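Local coordinates for PrgX (Enterococcus faecalis, PDB 2AWI), which acts as the receptor for the peptide sex pheromone cCF10 and as a repressor in the control of conjugation, probably by binding DNA, at residues 188-193 against 224-229; 151-156 against 174-179. The protein carries 1 engineered substitution. All coordinates share one frame; numbering follows the deposited sequence.

Contact 1: residues 188-193 against 224-229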
ATOM      1  N   LEU A 188       5.538 -33.880   0.559  1.00 28.93           N
ATOM      2  CA  LEU A 188       6.086 -32.872   1.459  1.00 28.30           C
ATOM      3  C   LEU A 188       7.609 -32.945   1.506  1.00 27.13           C
ATOM      4  O   LEU A 188       8.300 -31.938   1.392  1.00 26.10           O
ATOM      5  CB  LEU A 188       5.537 -33.075   2.872  1.00 26.92           C
ATOM      6  CG  LEU A 188       5.400 -31.872   3.816  1.00 33.57           C
ATOM      7  CD1 LEU A 188       5.598 -32.353   5.232  1.00 25.57           C
ATOM      8  CD2 LEU A 188       6.403 -30.796   3.501  1.00 28.32           C
ATOM      9  N   THR A 189       8.116 -34.156   1.675  1.00 27.86           N
ATOM     10  CA  THR A 189       9.542 -34.404   1.764  1.00 29.86           C
ATOM     11  C   THR A 189      10.340 -33.984   0.530  1.00 31.85           C
ATOM     12  O   THR A 189      11.412 -33.394   0.650  1.00 34.64           O
ATOM     13  CB  THR A 189       9.788 -35.879   2.035  1.00 31.85           C
ATOM     14  OG1 THR A 189       9.013 -36.276   3.174  1.00 30.13           O
ATOM     15  CG2 THR A 189      11.263 -36.130   2.308  1.00 34.68           C
ATOM     16  N   ILE A 190       9.824 -34.282  -0.654  1.00 28.34           N
ATOM     17  CA  ILE A 190      10.527 -33.916  -1.868  1.00 28.28           C
ATOM     18  C   ILE A 190      10.504 -32.403  -2.068  1.00 29.62           C
ATOM     19  O   ILE A 190      11.343 -31.856  -2.786  1.00 26.15           O
ATOM     20  CB  ILE A 190       9.911 -34.610  -3.093  1.00 26.25           C
ATOM     21  CG1 ILE A 190       8.484 -34.109  -3.313  1.00 29.65           C
ATOM     22  CG2 ILE A 190       9.908 -36.123  -2.877  1.00 25.13           C
ATOM     23  CD1 ILE A 190       7.825 -34.694  -4.530  1.00 26.64           C
ATOM     24  N   GLN A 191       9.545 -31.733  -1.422  1.00 23.89           N
ATOM     25  CA  GLN A 191       9.405 -30.281  -1.516  1.00 25.10           C
ATOM     26  C   GLN A 191      10.309 -29.549  -0.536  1.00 26.48           C
ATOM     27  O   GLN A 191      10.853 -28.495  -0.850  1.00 27.94           O
ATOM     28  CB  GLN A 191       7.959 -29.864  -1.249  1.00 24.65           C
ATOM     29  CG  GLN A 191       7.065 -29.837  -2.474  1.00 21.34           C
ATOM     30  CD  GLN A 191       5.595 -29.705  -2.116  1.00 29.31           C
ATOM     31  OE1 GLN A 191       4.931 -30.693  -1.807  1.00 34.63           O
ATOM     32  NE2 GLN A 191       5.087 -28.479  -2.140  1.00 22.17           N
ATOM     33  N   THR A 192      10.460 -30.111   0.658  1.00 24.79           N
ATOM     34  CA  THR A 192      11.285 -29.500   1.691  1.00 24.02           C
ATOM     35  C   THR A 192      12.708 -29.269   1.192  1.00 24.45           C
ATOM     36  O   THR A 192      13.300 -28.222   1.448  1.00 26.10           O
ATOM     37  CB  THR A 192      11.323 -30.382   2.957  1.00 25.25           C
ATOM     38  OG1 THR A 192       9.984 -30.604   3.420  1.00 23.11           O
ATOM     39  CG2 THR A 192      12.124 -29.705   4.070  1.00 19.72           C
ATOM     40  N   VAL A 193      13.238 -30.258   0.476  1.00 25.35           N
ATOM     41  CA  VAL A 193      14.585 -30.196  -0.075  1.00 26.32           C
ATOM     42  C   VAL A 193      14.756 -28.963  -0.933  1.00 26.71           C
ATOM     43  O   VAL A 193      15.676 -28.182  -0.734  1.00 27.53           O
ATOM     44  CB  VAL A 193      14.902 -31.419  -0.973  1.00 32.37           C
ATOM     45  CG1 VAL A 193      16.280 -31.254  -1.590  1.00 37.15           C
ATOM     46  CG2 VAL A 193      14.826 -32.700  -0.172  1.00 29.89           C
ATOM     47  N   LYS A 224       0.751 -35.510 -11.690  1.00 40.73           N
ATOM     48  CA  LYS A 224      -0.601 -35.977 -11.430  1.00 40.64           C
ATOM     49  C   LYS A 224      -0.806 -36.306  -9.952  1.00 38.79           C
ATOM     50  O   LYS A 224      -0.019 -37.044  -9.362  1.00 39.64           O
ATOM     51  CB  LYS A 224      -0.877 -37.218 -12.282  1.00 63.53           C
ATOM     52  CG  LYS A 224      -2.186 -37.921 -11.984  1.00 70.89           C
ATOM     53  CD  LYS A 224      -2.208 -39.296 -12.636  1.00 70.12           C
ATOM     54  CE  LYS A 224      -3.469 -40.065 -12.275  1.00 77.91           C
ATOM     55  NZ  LYS A 224      -3.408 -41.482 -12.735  1.00 81.19           N
ATOM     56  N   ASN A 225      -1.867 -35.752  -9.370  1.00 38.97           N
ATOM     57  CA  ASN A 225      -2.217 -35.975  -7.965  1.00 38.02           C
ATOM     58  C   ASN A 225      -1.183 -35.495  -6.947  1.00 37.39           C
ATOM     59  O   ASN A 225      -1.119 -36.022  -5.834  1.00 35.94           O
ATOM     60  CB  ASN A 225      -2.501 -37.461  -7.715  1.00 37.12           C
ATOM     61  CG  ASN A 225      -3.726 -37.960  -8.468  1.00 45.83           C
ATOM     62  OD1 ASN A 225      -4.748 -37.273  -8.542  1.00 49.49           O
ATOM     63  ND2 ASN A 225      -3.633 -39.169  -9.012  1.00 40.54           N
ATOM     64  N   ILE A 226      -0.381 -34.500  -7.318  1.00 27.77           N
ATOM     65  CA  ILE A 226       0.639 -33.968  -6.417  1.00 27.59           C
ATOM     66  C   ILE A 226      -0.009 -33.055  -5.375  1.00 28.56           C
ATOM     67  O   ILE A 226      -1.010 -32.401  -5.651  1.00 29.83           O
ATOM     68  CB  ILE A 226       1.699 -33.134  -7.189  1.00 31.28           C
ATOM     69  CG1 ILE A 226       2.886 -32.813  -6.281  1.00 31.03           C
ATOM     70  CG2 ILE A 226       1.078 -31.826  -7.687  1.00 24.08           C
ATOM     71  CD1 ILE A 226       3.684 -34.016  -5.893  1.00 24.79           C
ATOM     72  N   SER A 227       0.561 -33.012  -4.179  1.00 36.51           N
ATOM     73  CA  SER A 227       0.041 -32.150  -3.125  1.00 34.65           C
ATOM     74  C   SER A 227       1.056 -31.067  -2.805  1.00 32.86           C
ATOM     75  O   SER A 227       1.899 -31.234  -1.923  1.00 34.66           O
ATOM     76  CB  SER A 227      -0.246 -32.948  -1.855  1.00 46.88           C
ATOM     77  OG  SER A 227      -1.461 -33.661  -1.968  1.00 52.19           O
ATOM     78  N   ILE A 228       0.985 -29.957  -3.529  1.00 30.56           N
ATOM     79  CA  ILE A 228       1.907 -28.856  -3.291  1.00 26.88           C
ATOM     80  C   ILE A 228       1.573 -28.218  -1.937  1.00 26.03           C
ATOM     81  O   ILE A 228       0.406 -28.001  -1.617  1.00 28.21           O
ATOM     82  CB  ILE A 228       1.791 -27.772  -4.406  1.00 20.05           C
ATOM     83  CG1 ILE A 228       2.027 -28.401  -5.786  1.00 17.47           C
ATOM     84  CG2 ILE A 228       2.790 -26.651  -4.145  1.00 18.90           C
ATOM     85  CD1 ILE A 228       3.461 -28.941  -5.984  1.00 19.31           C
ATOM     86  N   ASN A 229       2.600 -27.926  -1.150  1.00 17.46           N
ATOM     87  CA  ASN A 229       2.424 -27.306   0.154  1.00 18.46           C
ATOM     88  C   ASN A 229       2.250 -25.812  -0.055  1.00 21.10           C
ATOM     89  O   ASN A 229       3.153 -25.137  -0.559  1.00 22.76           O
ATOM     90  CB  ASN A 229       3.653 -27.574   1.024  1.00 20.16           C
ATOM     91  CG  ASN A 229       3.587 -26.884   2.378  1.00 23.56           C
ATOM     92  OD1 ASN A 229       3.507 -25.658   2.467  1.00 36.04           O
ATOM     93  ND2 ASN A 229       3.629 -27.675   3.439  1.00 30.94           N
TER

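Contact 2: residues 151-156 against 174-179. Engineered in segment 151-156: Cys153 (natural residue Tyr).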
ATOM      1  N   ILE A 151      12.734 -40.937   2.137  1.00 17.04           N
ATOM      2  CA  ILE A 151      13.786 -40.829   3.139  1.00 18.72           C
ATOM      3  C   ILE A 151      15.107 -40.296   2.555  1.00 21.89           C
ATOM      4  O   ILE A 151      15.923 -39.707   3.278  1.00 22.73           O
ATOM      5  CB  ILE A 151      14.013 -42.188   3.834  1.00 29.53           C
ATOM      6  CG1 ILE A 151      15.045 -42.048   4.950  1.00 30.77           C
ATOM      7  CG2 ILE A 151      14.457 -43.215   2.811  1.00 21.69           C
ATOM      8  CD1 ILE A 151      14.664 -41.050   6.025  1.00 32.18           C
ATOM      9  N   ASP A 152      15.320 -40.499   1.256  1.00 28.33           N
ATOM     10  CA  ASP A 152      16.529 -39.991   0.611  1.00 31.13           C
ATOM     11  C   ASP A 152      16.451 -38.467   0.557  1.00 32.66           C
ATOM     12  O   ASP A 152      17.438 -37.771   0.800  1.00 35.76           O
ATOM     13  CB  ASP A 152      16.680 -40.556  -0.806  1.00 31.09           C
ATOM     14  CG  ASP A 152      17.043 -42.026  -0.807  1.00 31.20           C
ATOM     15  OD1 ASP A 152      18.051 -42.384  -0.161  1.00 32.69           O
ATOM     16  OD2 ASP A 152      16.323 -42.821  -1.452  1.00 24.65           O
ATOM     17  N   CYS A 153      15.274 -37.944   0.238  1.00 32.72           N
ATOM     18  CA  CYS A 153      15.098 -36.501   0.194  1.00 31.52           C
ATOM     19  C   CYS A 153      15.108 -35.917   1.607  1.00 30.41           C
ATOM     20  O   CYS A 153      15.416 -34.746   1.797  1.00 30.33           O
ATOM     21  CB  CYS A 153      13.808 -36.145  -0.543  1.00 34.86           C
ATOM     22  SG  CYS A 153      13.963 -36.357  -2.343  1.00 35.95           S
ATOM     23  N   GLU A 154      14.792 -36.736   2.604  1.00 36.82           N
ATOM     24  CA  GLU A 154      14.816 -36.264   3.983  1.00 37.59           C
ATOM     25  C   GLU A 154      16.292 -36.147   4.360  1.00 36.74           C
ATOM     26  O   GLU A 154      16.724 -35.149   4.935  1.00 39.56           O
ATOM     27  CB  GLU A 154      14.107 -37.257   4.912  1.00 34.82           C
ATOM     28  CG  GLU A 154      13.917 -36.749   6.334  1.00 40.81           C
ATOM     29  CD  GLU A 154      13.258 -37.777   7.245  1.00 43.94           C
ATOM     30  OE1 GLU A 154      12.176 -38.303   6.880  1.00 43.39           O
ATOM     31  OE2 GLU A 154      13.820 -38.059   8.329  1.00 53.82           O
ATOM     32  N   ILE A 155      17.059 -37.179   4.021  1.00 30.82           N
ATOM     33  CA  ILE A 155      18.496 -37.200   4.292  1.00 29.04           C
ATOM     34  C   ILE A 155      19.173 -35.985   3.652  1.00 29.70           C
ATOM     35  O   ILE A 155      19.947 -35.278   4.295  1.00 28.52           O
ATOM     36  CB  ILE A 155      19.137 -38.503   3.743  1.00 31.48           C
ATOM     37  CG1 ILE A 155      18.844 -39.658   4.709  1.00 27.33           C
ATOM     38  CG2 ILE A 155      20.629 -38.309   3.525  1.00 32.39           C
ATOM     39  CD1 ILE A 155      19.307 -41.019   4.224  1.00 27.57           C
ATOM     40  N   VAL A 156      18.870 -35.737   2.384  1.00 32.13           N
ATOM     41  CA  VAL A 156      19.459 -34.599   1.688  1.00 33.24           C
ATOM     42  C   VAL A 156      19.193 -33.289   2.419  1.00 32.88           C
ATOM     43  O   VAL A 156      20.061 -32.422   2.500  1.00 31.82           O
ATOM     44  CB  VAL A 156      18.923 -34.495   0.254  1.00 30.76           C
ATOM     45  CG1 VAL A 156      18.786 -33.039  -0.150  1.00 34.80           C
ATOM     46  CG2 VAL A 156      19.883 -35.202  -0.690  1.00 30.65           C
ATOM     47  N   PRO A 174      20.802 -35.782  -8.687  1.00 35.80           N
ATOM     48  CA  PRO A 174      20.351 -37.078  -9.208  1.00 36.12           C
ATOM     49  C   PRO A 174      18.977 -37.538  -8.722  1.00 36.11           C
ATOM     50  O   PRO A 174      18.408 -38.499  -9.247  1.00 34.39           O
ATOM     51  CB  PRO A 174      21.471 -38.029  -8.785  1.00 35.43           C
ATOM     52  CG  PRO A 174      21.999 -37.405  -7.546  1.00 35.68           C
ATOM     53  CD  PRO A 174      22.038 -35.940  -7.903  1.00 37.02           C
HETATM   54  N   MSE A 175      18.443 -36.851  -7.718  1.00 41.22           N
HETATM   55  CA  MSE A 175      17.142 -37.211  -7.185  1.00 40.63           C
HETATM   56  C   MSE A 175      16.028 -36.493  -7.920  1.00 38.90           C
HETATM   57  O   MSE A 175      14.867 -36.870  -7.811  1.00 39.53           O
HETATM   58  CB  MSE A 175      17.078 -36.890  -5.696  1.00 33.14           C
HETATM   59  CG  MSE A 175      18.029 -37.732  -4.878  1.00 36.46           C
HETATM   60 SE   MSE A 175      17.911 -37.353  -3.009  1.00 44.34          SE
HETATM   61  CE  MSE A 175      19.345 -38.497  -2.378  1.00 36.12           C
ATOM     62  N   TYR A 176      16.385 -35.464  -8.679  1.00 44.87           N
ATOM     63  CA  TYR A 176      15.398 -34.703  -9.429  1.00 42.94           C
ATOM     64  C   TYR A 176      15.673 -34.736 -10.932  1.00 42.95           C
ATOM     65  O   TYR A 176      16.787 -35.038 -11.365  1.00 42.75           O
ATOM     66  CB  TYR A 176      15.367 -33.251  -8.930  1.00 31.08           C
ATOM     67  CG  TYR A 176      14.863 -33.128  -7.510  1.00 29.24           C
ATOM     68  CD1 TYR A 176      15.688 -33.435  -6.434  1.00 26.48           C
ATOM     69  CD2 TYR A 176      13.530 -32.803  -7.248  1.00 23.05           C
ATOM     70  CE1 TYR A 176      15.201 -33.440  -5.131  1.00 27.57           C
ATOM     71  CE2 TYR A 176      13.030 -32.802  -5.949  1.00 26.09           C
ATOM     72  CZ  TYR A 176      13.866 -33.130  -4.896  1.00 26.20           C
ATOM     73  OH  TYR A 176      13.369 -33.219  -3.617  1.00 24.53           O
ATOM     74  N   PRO A 177      14.653 -34.429 -11.748  1.00 33.48           N
ATOM     75  CA  PRO A 177      13.294 -34.045 -11.350  1.00 31.27           C
ATOM     76  C   PRO A 177      12.429 -35.203 -10.865  1.00 31.44           C
ATOM     77  O   PRO A 177      12.731 -36.367 -11.115  1.00 32.87           O
ATOM     78  CB  PRO A 177      12.735 -33.419 -12.620  1.00 40.53           C
ATOM     79  CG  PRO A 177      13.370 -34.248 -13.683  1.00 44.64           C
ATOM     80  CD  PRO A 177      14.808 -34.339 -13.211  1.00 38.96           C
ATOM     81  N   ILE A 178      11.351 -34.868 -10.164  1.00 35.09           N
ATOM     82  CA  ILE A 178      10.417 -35.869  -9.661  1.00 34.97           C
ATOM     83  C   ILE A 178       9.463 -36.195 -10.813  1.00 36.76           C
ATOM     84  O   ILE A 178       9.059 -35.300 -11.567  1.00 38.09           O
ATOM     85  CB  ILE A 178       9.589 -35.326  -8.459  1.00 34.67           C
ATOM     86  CG1 ILE A 178      10.522 -34.872  -7.324  1.00 35.63           C
ATOM     87  CG2 ILE A 178       8.619 -36.399  -7.969  1.00 38.55           C
ATOM     88  CD1 ILE A 178      11.404 -35.960  -6.738  1.00 28.46           C
ATOM     89  N   VAL A 179       9.106 -37.468 -10.952  1.00 32.59           N
ATOM     90  CA  VAL A 179       8.205 -37.877 -12.022  1.00 32.86           C
ATOM     91  C   VAL A 179       6.837 -38.350 -11.523  1.00 32.69           C
ATOM     92  O   VAL A 179       5.811 -38.078 -12.152  1.00 33.58           O
ATOM     93  CB  VAL A 179       8.843 -39.001 -12.884  1.00 47.72           C
ATOM     94  CG1 VAL A 179      10.221 -38.564 -13.362  1.00 40.67           C
ATOM     95  CG2 VAL A 179       8.946 -40.292 -12.082  1.00 44.46           C
TER

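Contact 1: residues 188-193 against 224-229
With CG of Gln191 turned about a right angle from the backbone N (chi1 -89°) and the chain extended beyond it, the amide reaches from helix 184-203 to the backbone of Ser227, Ile228 and Asn229. Amide carbon CD of Gln191 lies 3.6 Å from Asn229 N and 4.0 Å from Ile228 CA. The two ends of this amide cannot be told apart with confidence. Phe217 and Leu220 of helix 207-220 pack against the same side chain.

CG of Asn229 lies anti to its backbone N (chi1 176°), which sets the amide beside Leu188, with ND2 4.2 Å from Leu188 CD2. The two side chains cross there at a slant, while OD1 of Asn229 accepts a hydrogen bond from Tyr232 N. Earlier in the loop the contact turns apolar, with Ile190 CD1 meeting Ile226 CD1 at 4.4 Å. Ser227 N donates a hydrogen bond to Asp187 OD1, tying the loop backbone to helix 184-203. Neighbouring packing reaches the second subunit, whose Lys184 touches Leu188 and whose Tyr231 touches Ile228.

The arrangement is a helix braced against an interhelical connection that ends in an asparagine N-cap, here starting helix 230-248 in the C-terminal TPR region.

Contact 2: residues 151-156 against 174-179
Met175, present as selenomethionine, and Cys153 make up much of the apolar part of this contact. The Met175 chain starts with CG beside its backbone N (chi1 -65°) and then runs fully extended, so that its end arrives at helix 150-159 between Asp152 and Val156. There the methyl CE of Met175 is 3.7 Å from Asp152 CB, and SE of Met175 is 3.7 Å from Val156 CG2. Val156 and Met175 pass alongside each other, pointing in opposite directions. Cys153 adds its SG 4.1 Å from Met175 SE; this cysteine is engineered, replacing the natural tyrosine. Phe148 also packs on Met175.

A sulfur-aromatic contact joins the same cysteine to Tyr176. SG of Cys153 stands 5.0 Å from the centroid of the Tyr176 ring and 56° off its normal, an oblique approach from the hydroxyl end of the ring. Its closest approach is to Tyr176 OH, at 3.4 Å, and its nearest ring carbon is Tyr176 CZ at 4.1 Å. Val193 and Leu194 of helix 184-203 and Tyr212 and Gln216 of helix 207-220 pack around this tyrosine as well.

Both polar side chains have partners beyond the two segments. Tyr176 OH is hydrogen-bonded to Ile190 O. The Asp152 carboxylate is held by residues outside the two segments: OD2 forms a salt bridge with Arg145 and accepts from Phe149 N, and OD1 is bonded to Tyr142 OH.

Chemically, then, sulfur, selenium and carbon do most of the packing between the two segments, held by dispersion and shape, whereas the buried carboxylate is satisfied by neighbours that would probably favour its charged form.

In the fold
Helix 184-203 links the two contacts: it supplies residues 188-193 to contact 1, and its Val193 packs on Cys153, Val156 and Tyr176 of contact 2. Their centres are 11 Å apart, yet the contacts meet directly, joined also by the hydrogen bond from the Tyr176 hydroxyl to helix 184-203. Each pairs a helix with a connecting segment of the helical C-terminal region, one after the other along the chain. Contact 2 is wholly buried and mainly apolar. Contact 1 is only partly buried, has more residues within reach of the second subunit, and mixes an amide against loop backbone with isoleucine packing.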